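Local structure of uncharacterized protein (Bacteroides ovatus CL02T12C04, 6PTM) at residues A[173-178]-A[539-544]; A[424-429]-A[474-479]; A[506-511]-A[529-534]. The protein probably acts as an exo-carrageenase of glycoside hydrolase family 42, hydrolysing sulfated galactan chains from their ends. All blocks are in the same frame, centred on the assembly; numbering follows the deposited sequence.

Contact 1: A[173-178]-A[539-544]; sequences ADWTWK and EVHATM
The indole of W175 and the imidazole of H541 come together at their rims without stacking, their planes 56° apart. One edge of the imidazole also faces A173, whose O lies near the ring plane, 3.4 Å from H541 CE1. The ring of H188 meets this imidazole nearly at right angles, while W509 and the indole meet edge-to-face and the side chain of T506 also touches the indole.

The join between the two rings is a hydrogen bond from W175 NE1 to H541 NE2, 2.8 Å long and almost straight at 168°. The acceptor lies close to the indole plane, whereas NE1 is somewhat tilted out of the imidazole plane. Farther round the indole, W175 CH2 rests obliquely 3.8 Å from V540 CG2. V540 has CG1 anti to its backbone N (chi1 177°), which sends CG2 to the indole and CG1 to A173 CB, 3.7 Å away. M544, one helical turn on, places its CG 3.7 Å from the same A173 CB, so that one methyl bridges two residues on the inner side of the helix.

The contact joins the first strand of the (beta/alpha)8 barrel, 168-175, to the outer helix that follows the eighth, 534-549. Their short segments run antiparallel with axes 9.0 Å apart, a spacing suited to a small alanine facing the helix. D174 points away from it and instead binds K178 NZ in a salt bridge.

Because NE2 accepts from an indole N-H, it cannot itself carry the proton; H541 is therefore probably neutral and protonated on ND1, and the polar edge of a buried tryptophan is satisfied without bringing in a charge.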
# COMPACT_ATOMS: atom_id res chain seq x y z
N ALA A 173 -9.92 -2.63 -9.40
CA ALA A 173 -10.54 -1.94 -8.25
C ALA A 173 -11.88 -2.60 -7.93
O ALA A 173 -12.68 -2.81 -8.87
CB ALA A 173 -10.73 -0.49 -8.55
N ASP A 174 -12.09 -2.92 -6.66
CA ASP A 174 -13.41 -3.28 -6.08
C ASP A 174 -13.53 -2.60 -4.70
O ASP A 174 -12.72 -1.75 -4.36
CB ASP A 174 -13.61 -4.79 -6.05
CG ASP A 174 -15.07 -5.22 -6.10
OD1 ASP A 174 -15.37 -6.26 -6.70
OD2 ASP A 174 -15.90 -4.54 -5.48
N TRP A 175 -14.53 -2.97 -3.92
CA TRP A 175 -14.91 -2.24 -2.69
C TRP A 175 -15.20 -3.24 -1.57
O TRP A 175 -15.90 -4.20 -1.84
CB TRP A 175 -16.13 -1.37 -2.97
CG TRP A 175 -15.93 -0.37 -4.07
CD1 TRP A 175 -16.13 -0.59 -5.40
CD2 TRP A 175 -15.48 0.99 -3.93
NE1 TRP A 175 -15.78 0.53 -6.11
CE2 TRP A 175 -15.42 1.53 -5.24
CE3 TRP A 175 -15.11 1.80 -2.86
CZ2 TRP A 175 -15.02 2.84 -5.50
CZ3 TRP A 175 -14.75 3.12 -3.11
CH2 TRP A 175 -14.66 3.61 -4.41
N THR A 176 -14.67 -3.00 -0.38
CA THR A 176 -14.93 -3.80 0.84
C THR A 176 -16.46 -3.91 1.09
O THR A 176 -17.17 -2.89 1.02
CB THR A 176 -14.16 -3.18 2.01
OG1 THR A 176 -12.80 -2.97 1.57
CG2 THR A 176 -14.21 -4.09 3.23
N TRP A 177 -16.94 -5.15 1.27
CA TRP A 177 -18.33 -5.51 1.70
C TRP A 177 -19.37 -5.16 0.64
O TRP A 177 -20.55 -5.22 1.00
CB TRP A 177 -18.72 -4.81 3.02
CG TRP A 177 -17.92 -5.22 4.21
CD1 TRP A 177 -17.18 -6.36 4.36
CD2 TRP A 177 -17.77 -4.46 5.42
NE1 TRP A 177 -16.58 -6.35 5.60
CE2 TRP A 177 -16.93 -5.21 6.27
CE3 TRP A 177 -18.29 -3.24 5.88
CZ2 TRP A 177 -16.57 -4.76 7.55
CZ3 TRP A 177 -17.93 -2.80 7.14
CH2 TRP A 177 -17.07 -3.54 7.95
N LYS A 178 -18.98 -4.77 -0.57
CA LYS A 178 -19.94 -4.47 -1.67
C LYS A 178 -20.81 -5.69 -1.92
O LYS A 178 -20.32 -6.80 -2.13
CB LYS A 178 -19.24 -4.12 -2.99
CG LYS A 178 -20.16 -3.65 -4.11
CD LYS A 178 -19.43 -3.50 -5.41
CE LYS A 178 -19.03 -4.86 -5.97
NZ LYS A 178 -18.16 -4.72 -7.15
N GLU A 539 -14.86 7.80 -10.04
CA GLU A 539 -13.53 8.21 -10.54
C GLU A 539 -12.51 7.10 -10.30
O GLU A 539 -11.55 7.00 -11.11
CB GLU A 539 -13.06 9.49 -9.87
CG GLU A 539 -11.92 10.12 -10.61
CD GLU A 539 -12.31 10.68 -11.96
OE1 GLU A 539 -13.52 10.83 -12.22
OE2 GLU A 539 -11.38 11.00 -12.75
N VAL A 540 -12.66 6.28 -9.27
CA VAL A 540 -11.73 5.13 -9.08
C VAL A 540 -11.79 4.25 -10.34
O VAL A 540 -10.72 3.94 -10.88
CB VAL A 540 -12.03 4.28 -7.82
CG1 VAL A 540 -11.08 3.10 -7.78
CG2 VAL A 540 -11.89 5.11 -6.55
N HIS A 541 -12.98 3.89 -10.80
CA HIS A 541 -13.14 3.00 -11.99
C HIS A 541 -12.70 3.70 -13.27
O HIS A 541 -12.10 3.03 -14.13
CB HIS A 541 -14.57 2.47 -12.04
CG HIS A 541 -14.86 1.67 -10.83
ND1 HIS A 541 -14.24 0.46 -10.63
CD2 HIS A 541 -15.61 1.91 -9.75
CE1 HIS A 541 -14.63 -0.03 -9.46
NE2 HIS A 541 -15.46 0.86 -8.89
N ALA A 542 -12.97 5.00 -13.41
CA ALA A 542 -12.48 5.81 -14.54
C ALA A 542 -10.95 5.82 -14.54
O ALA A 542 -10.35 5.73 -15.61
CB ALA A 542 -13.06 7.21 -14.49
N THR A 543 -10.32 5.95 -13.39
CA THR A 543 -8.84 5.88 -13.31
C THR A 543 -8.35 4.49 -13.79
O THR A 543 -7.44 4.43 -14.62
CB THR A 543 -8.38 6.29 -11.91
OG1 THR A 543 -8.94 7.58 -11.61
CG2 THR A 543 -6.88 6.36 -11.84
N MET A 544 -8.94 3.40 -13.33
CA MET A 544 -8.55 2.04 -13.80
C MET A 544 -8.67 1.98 -15.33
O MET A 544 -7.76 1.42 -16.01
CB MET A 544 -9.41 0.97 -13.13
CG MET A 544 -9.25 0.89 -11.62
SD MET A 544 -7.54 0.53 -11.11
CE MET A 544 -7.20 1.90 -10.01

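Contact 2: A[424-429]-A[474-479]; sequences DASSCG and LSTGKY
At the C-terminal end of the (beta/alpha)8 barrel, the face where active sites of this fold lie, C428 and G429 pack against Y479 as the loops after strands 421-423 and 466-471 draw together. G429 N and C428 CA lie over one face of the phenol ring, G429 N 3.3 Å from Y479 CD1; the side-chain carbon C428 CB packs 3.6 Å from Y479 CD2. A glycine suits this place, since a CB on G429 would collide with CE1 of the ring.

C428 SG makes an oblique sulfur-aromatic contact, 4.5 Å from the centroid of the Y479 ring. Lying beside the backbone N of its own residue (chi1 -71°), the sulfur also reaches the L474-S475 peptide, 3.4 Å from L474 C, and it touches T476 CG2 at 4.0 Å. T476 shapes the loop too, its OG1 accepting from K478 N at 3.0 Å in an ST turn, with a weaker bond from Y479 N. The phenol OH is held by Q484.

With an alanine in place of Y479, the C428-G429 backbone is likely to lose its aromatic cover and Q484 its hydroxyl partner.

Around the pair, S427 OG bonds to N492 and Y488 of helix 486-498, A425 packs on helix 448-460, and L474 turns from the 424-429 loop to lie against I536 and V540 of helix 534-549.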
# COMPACT_ATOMS: atom_id res chain seq x y z
N ASP A 424 -2.52 -2.42 3.44
CA ASP A 424 -3.74 -1.56 3.41
C ASP A 424 -3.25 -0.12 3.59
O ASP A 424 -3.64 0.55 4.55
CB ASP A 424 -4.82 -2.07 4.37
CG ASP A 424 -4.56 -1.83 5.84
OD1 ASP A 424 -3.39 -1.81 6.24
OD2 ASP A 424 -5.55 -1.67 6.57
N ALA A 425 -2.39 0.30 2.67
CA ALA A 425 -1.83 1.67 2.63
C ALA A 425 -2.96 2.66 2.75
O ALA A 425 -4.00 2.45 2.06
CB ALA A 425 -1.04 1.93 1.37
N SER A 426 -2.74 3.66 3.62
CA SER A 426 -3.55 4.88 3.82
C SER A 426 -2.83 6.07 3.18
O SER A 426 -1.58 6.09 3.16
CB SER A 426 -3.78 5.22 5.27
OG SER A 426 -4.49 4.20 5.93
N SER A 427 -3.62 7.06 2.76
CA SER A 427 -3.13 8.41 2.37
C SER A 427 -4.03 9.46 3.03
O SER A 427 -3.92 9.69 4.23
CB SER A 427 -3.06 8.52 0.86
OG SER A 427 -4.32 8.26 0.26
N CYS A 428 -4.93 10.07 2.28
CA CYS A 428 -5.96 11.00 2.79
C CYS A 428 -5.33 12.32 3.29
O CYS A 428 -4.07 12.46 3.33
CB CYS A 428 -6.82 10.33 3.86
SG CYS A 428 -7.91 9.06 3.17
N GLY A 429 -6.22 13.25 3.63
CA GLY A 429 -5.90 14.66 3.95
C GLY A 429 -5.81 14.89 5.46
O GLY A 429 -5.55 13.92 6.23
N LEU A 474 -9.11 6.95 0.32
CA LEU A 474 -10.31 7.83 0.22
C LEU A 474 -10.78 8.28 1.61
O LEU A 474 -11.04 9.47 1.75
CB LEU A 474 -11.44 7.14 -0.56
CG LEU A 474 -11.05 6.67 -1.97
CD1 LEU A 474 -12.21 5.95 -2.62
CD2 LEU A 474 -10.57 7.85 -2.82
N SER A 475 -10.91 7.37 2.59
CA SER A 475 -11.30 7.71 3.99
C SER A 475 -10.55 6.85 5.02
O SER A 475 -10.08 5.72 4.69
CB SER A 475 -12.82 7.64 4.19
OG SER A 475 -13.29 6.31 4.04
N THR A 476 -10.45 7.39 6.24
CA THR A 476 -9.94 6.72 7.47
C THR A 476 -10.84 7.11 8.67
O THR A 476 -11.76 7.96 8.50
CB THR A 476 -8.48 7.12 7.74
OG1 THR A 476 -8.42 8.49 8.16
CG2 THR A 476 -7.58 6.92 6.53
N GLY A 477 -10.53 6.57 9.85
CA GLY A 477 -11.08 7.02 11.14
C GLY A 477 -10.73 8.47 11.44
O GLY A 477 -11.50 9.12 12.15
N LYS A 478 -9.63 8.99 10.90
CA LYS A 478 -9.07 10.33 11.26
C LYS A 478 -9.49 11.39 10.23
O LYS A 478 -9.42 12.60 10.58
CB LYS A 478 -7.54 10.23 11.36
CG LYS A 478 -7.01 8.93 11.99
N TYR A 479 -9.85 10.99 8.99
CA TYR A 479 -10.06 11.94 7.86
C TYR A 479 -11.44 11.68 7.25
O TYR A 479 -11.90 10.53 7.16
CB TYR A 479 -8.94 11.91 6.80
CG TYR A 479 -9.33 12.49 5.45
CD1 TYR A 479 -9.12 13.83 5.14
CD2 TYR A 479 -10.02 11.72 4.52
CE1 TYR A 479 -9.52 14.38 3.92
CE2 TYR A 479 -10.42 12.24 3.29
CZ TYR A 479 -10.18 13.57 2.99
OH TYR A 479 -10.59 14.05 1.77

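Contact 3: A[506-511]-A[529-534]; sequences TWYWCR and SNNHQP
N531 reaches into the bend made by Y508 to R511, in the loop that follows the eighth strand of the (beta/alpha)8 barrel. Its CB packs alongside R511 CG. From there CG, anti to the carbonyl carbon (chi1 -64°), carries the amide in between the backbone groups of the other segment. OD1 accepts from R511 N at 3.1 Å, the donor standing above the carbonyl plane, and more weakly from C510 N. ND2 gives its straightest bond, 2.9 Å and 169°, to S529 OG, itself bonded to Y526 O, and a weak one to Y508 O. An asparagine fits here because one flat group offers both acceptor and donor.

N530 repeats the idea: its OD1 accepts from Y508 N at 3.1 Å, on a lone pair, and its ND2 donates to Y508 O at 2.9 Å. The first bond lands on the W507-Y508 peptide, which is cis, as in many clan GH-A hydrolases at the end of this strand; the second lands on the next peptide. The Y508 ring is sandwiched between W507 and C510 CB.

R511 NH2 has second partners in D88 and E120, whose carboxylates probably balance the guanidinium charge. The guanidinium also meets the backbone side-on: NE at 2.8 Å and NH2 at 3.0 Å approach N531 O from the same face of its carbonyl plane, while NH2 lies at the edge of the H532 ring, 3.3 Å from H532 CD2.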
# COMPACT_ATOMS: atom_id res chain seq x y z
N THR A 506 -11.14 -1.29 -2.13
CA THR A 506 -11.17 0.04 -1.47
C THR A 506 -12.14 0.02 -0.27
O THR A 506 -13.25 -0.52 -0.41
CB THR A 506 -11.52 1.15 -2.45
OG1 THR A 506 -10.57 1.14 -3.54
CG2 THR A 506 -11.58 2.50 -1.75
N TRP A 507 -11.73 0.60 0.86
CA TRP A 507 -12.63 0.87 2.02
C TRP A 507 -13.53 2.07 1.69
O TRP A 507 -13.03 3.16 1.47
CB TRP A 507 -11.80 1.16 3.28
CG TRP A 507 -12.60 1.49 4.50
CD1 TRP A 507 -12.93 2.74 4.94
CD2 TRP A 507 -13.16 0.57 5.46
NE1 TRP A 507 -13.65 2.66 6.10
CE2 TRP A 507 -13.81 1.34 6.44
CE3 TRP A 507 -13.20 -0.83 5.59
CZ2 TRP A 507 -14.44 0.77 7.56
CZ3 TRP A 507 -13.81 -1.40 6.70
CH2 TRP A 507 -14.43 -0.60 7.65
N TYR A 508 -14.87 1.89 1.63
CA TYR A 508 -15.62 0.64 1.71
C TYR A 508 -17.05 0.86 1.19
O TYR A 508 -17.54 1.98 1.16
CB TYR A 508 -15.72 0.03 3.12
CG TYR A 508 -16.47 0.81 4.19
CD1 TYR A 508 -17.06 0.14 5.25
CD2 TYR A 508 -16.51 2.20 4.20
CE1 TYR A 508 -17.70 0.82 6.28
CE2 TYR A 508 -17.16 2.89 5.21
CZ TYR A 508 -17.74 2.21 6.26
OH TYR A 508 -18.36 2.91 7.27
N TRP A 509 -17.69 -0.21 0.74
CA TRP A 509 -19.07 -0.15 0.19
C TRP A 509 -20.02 -0.76 1.21
O TRP A 509 -20.41 -1.94 1.07
CB TRP A 509 -19.14 -0.84 -1.17
CG TRP A 509 -20.39 -0.58 -1.96
CD1 TRP A 509 -21.69 -0.83 -1.60
CD2 TRP A 509 -20.43 -0.11 -3.32
NE1 TRP A 509 -22.53 -0.52 -2.65
CE2 TRP A 509 -21.79 -0.09 -3.71
CE3 TRP A 509 -19.43 0.29 -4.23
CZ2 TRP A 509 -22.17 0.32 -4.99
CZ3 TRP A 509 -19.82 0.70 -5.48
CH2 TRP A 509 -21.17 0.71 -5.85
N CYS A 510 -20.30 0.03 2.24
CA CYS A 510 -21.13 -0.39 3.39
C CYS A 510 -22.62 -0.26 3.05
O CYS A 510 -23.41 -0.84 3.78
CB CYS A 510 -20.78 0.42 4.63
SG CYS A 510 -21.35 -0.37 6.15
N ARG A 511 -22.98 0.48 1.98
CA ARG A 511 -24.36 0.57 1.45
C ARG A 511 -24.90 -0.82 1.10
O ARG A 511 -24.21 -1.60 0.41
CB ARG A 511 -24.40 1.42 0.17
CG ARG A 511 -24.22 2.91 0.42
CD ARG A 511 -25.56 3.61 0.65
NE ARG A 511 -25.39 5.06 0.49
CZ ARG A 511 -26.33 5.98 0.70
NH1 ARG A 511 -27.54 5.62 1.09
NH2 ARG A 511 -26.06 7.24 0.44
N SER A 529 -18.14 9.32 3.72
CA SER A 529 -17.28 8.34 3.00
C SER A 529 -17.82 8.23 1.56
O SER A 529 -18.86 8.91 1.20
CB SER A 529 -17.26 7.00 3.73
OG SER A 529 -18.49 6.26 3.58
N ASN A 530 -17.19 7.36 0.77
CA ASN A 530 -17.54 7.13 -0.65
C ASN A 530 -19.01 6.73 -0.73
O ASN A 530 -19.59 6.98 -1.79
CB ASN A 530 -16.60 6.12 -1.33
CG ASN A 530 -16.55 4.78 -0.64
OD1 ASN A 530 -15.65 4.56 0.18
ND2 ASN A 530 -17.51 3.92 -0.95
N ASN A 531 -19.57 6.16 0.34
CA ASN A 531 -20.99 5.72 0.39
C ASN A 531 -21.93 6.92 0.17
O ASN A 531 -23.14 6.68 -0.10
CB ASN A 531 -21.29 4.97 1.69
CG ASN A 531 -20.49 3.70 1.78
OD1 ASN A 531 -20.88 2.67 1.19
ND2 ASN A 531 -19.43 3.74 2.58
N HIS A 532 -21.42 8.15 0.25
CA HIS A 532 -22.16 9.41 -0.00
C HIS A 532 -21.56 10.22 -1.17
O HIS A 532 -21.90 11.44 -1.28
CB HIS A 532 -22.17 10.27 1.28
CG HIS A 532 -22.89 9.60 2.40
ND1 HIS A 532 -22.69 9.91 3.72
CD2 HIS A 532 -23.87 8.66 2.38
CE1 HIS A 532 -23.50 9.18 4.47
NE2 HIS A 532 -24.23 8.40 3.67
N GLN A 533 -20.73 9.63 -2.02
CA GLN A 533 -19.93 10.44 -3.00
C GLN A 533 -19.93 9.76 -4.37
O GLN A 533 -18.97 9.07 -4.75
CB GLN A 533 -18.50 10.64 -2.52
CG GLN A 533 -18.39 11.32 -1.17
CD GLN A 533 -17.00 11.18 -0.60
OE1 GLN A 533 -16.37 10.11 -0.72
NE2 GLN A 533 -16.52 12.26 0.03
N PRO A 534 -20.97 10.01 -5.19
CA PRO A 534 -21.09 9.39 -6.52
C PRO A 534 -19.86 9.62 -7.42
O PRO A 534 -19.53 8.73 -8.12
CB PRO A 534 -22.34 10.02 -7.13
CG PRO A 534 -23.14 10.50 -5.92
CD PRO A 534 -22.10 10.91 -4.89

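In the fold
All three contacts belong to the same barrel. Contacts 1 and 3 are buried and lie on the same side of the chain's centre: contact 1 joins the first strand to helix 534-549, and contact 3 ties together the two ends of the loop leading from the eighth strand to that helix. Contact 2, partly buried, joins the loops after the sixth and seventh. Contact 1 is mostly apolar, with a single ring-to-ring hydrogen bond; contact 2 has no hydrogen bond across it and relies on sulfur, ring and backbone; contact 3 is a network of amide and guanidinium bonds to backbone. They share a border: W175 touches L474 and N530, and L474 CD1 meets T506 CG2 at 3.6 Å.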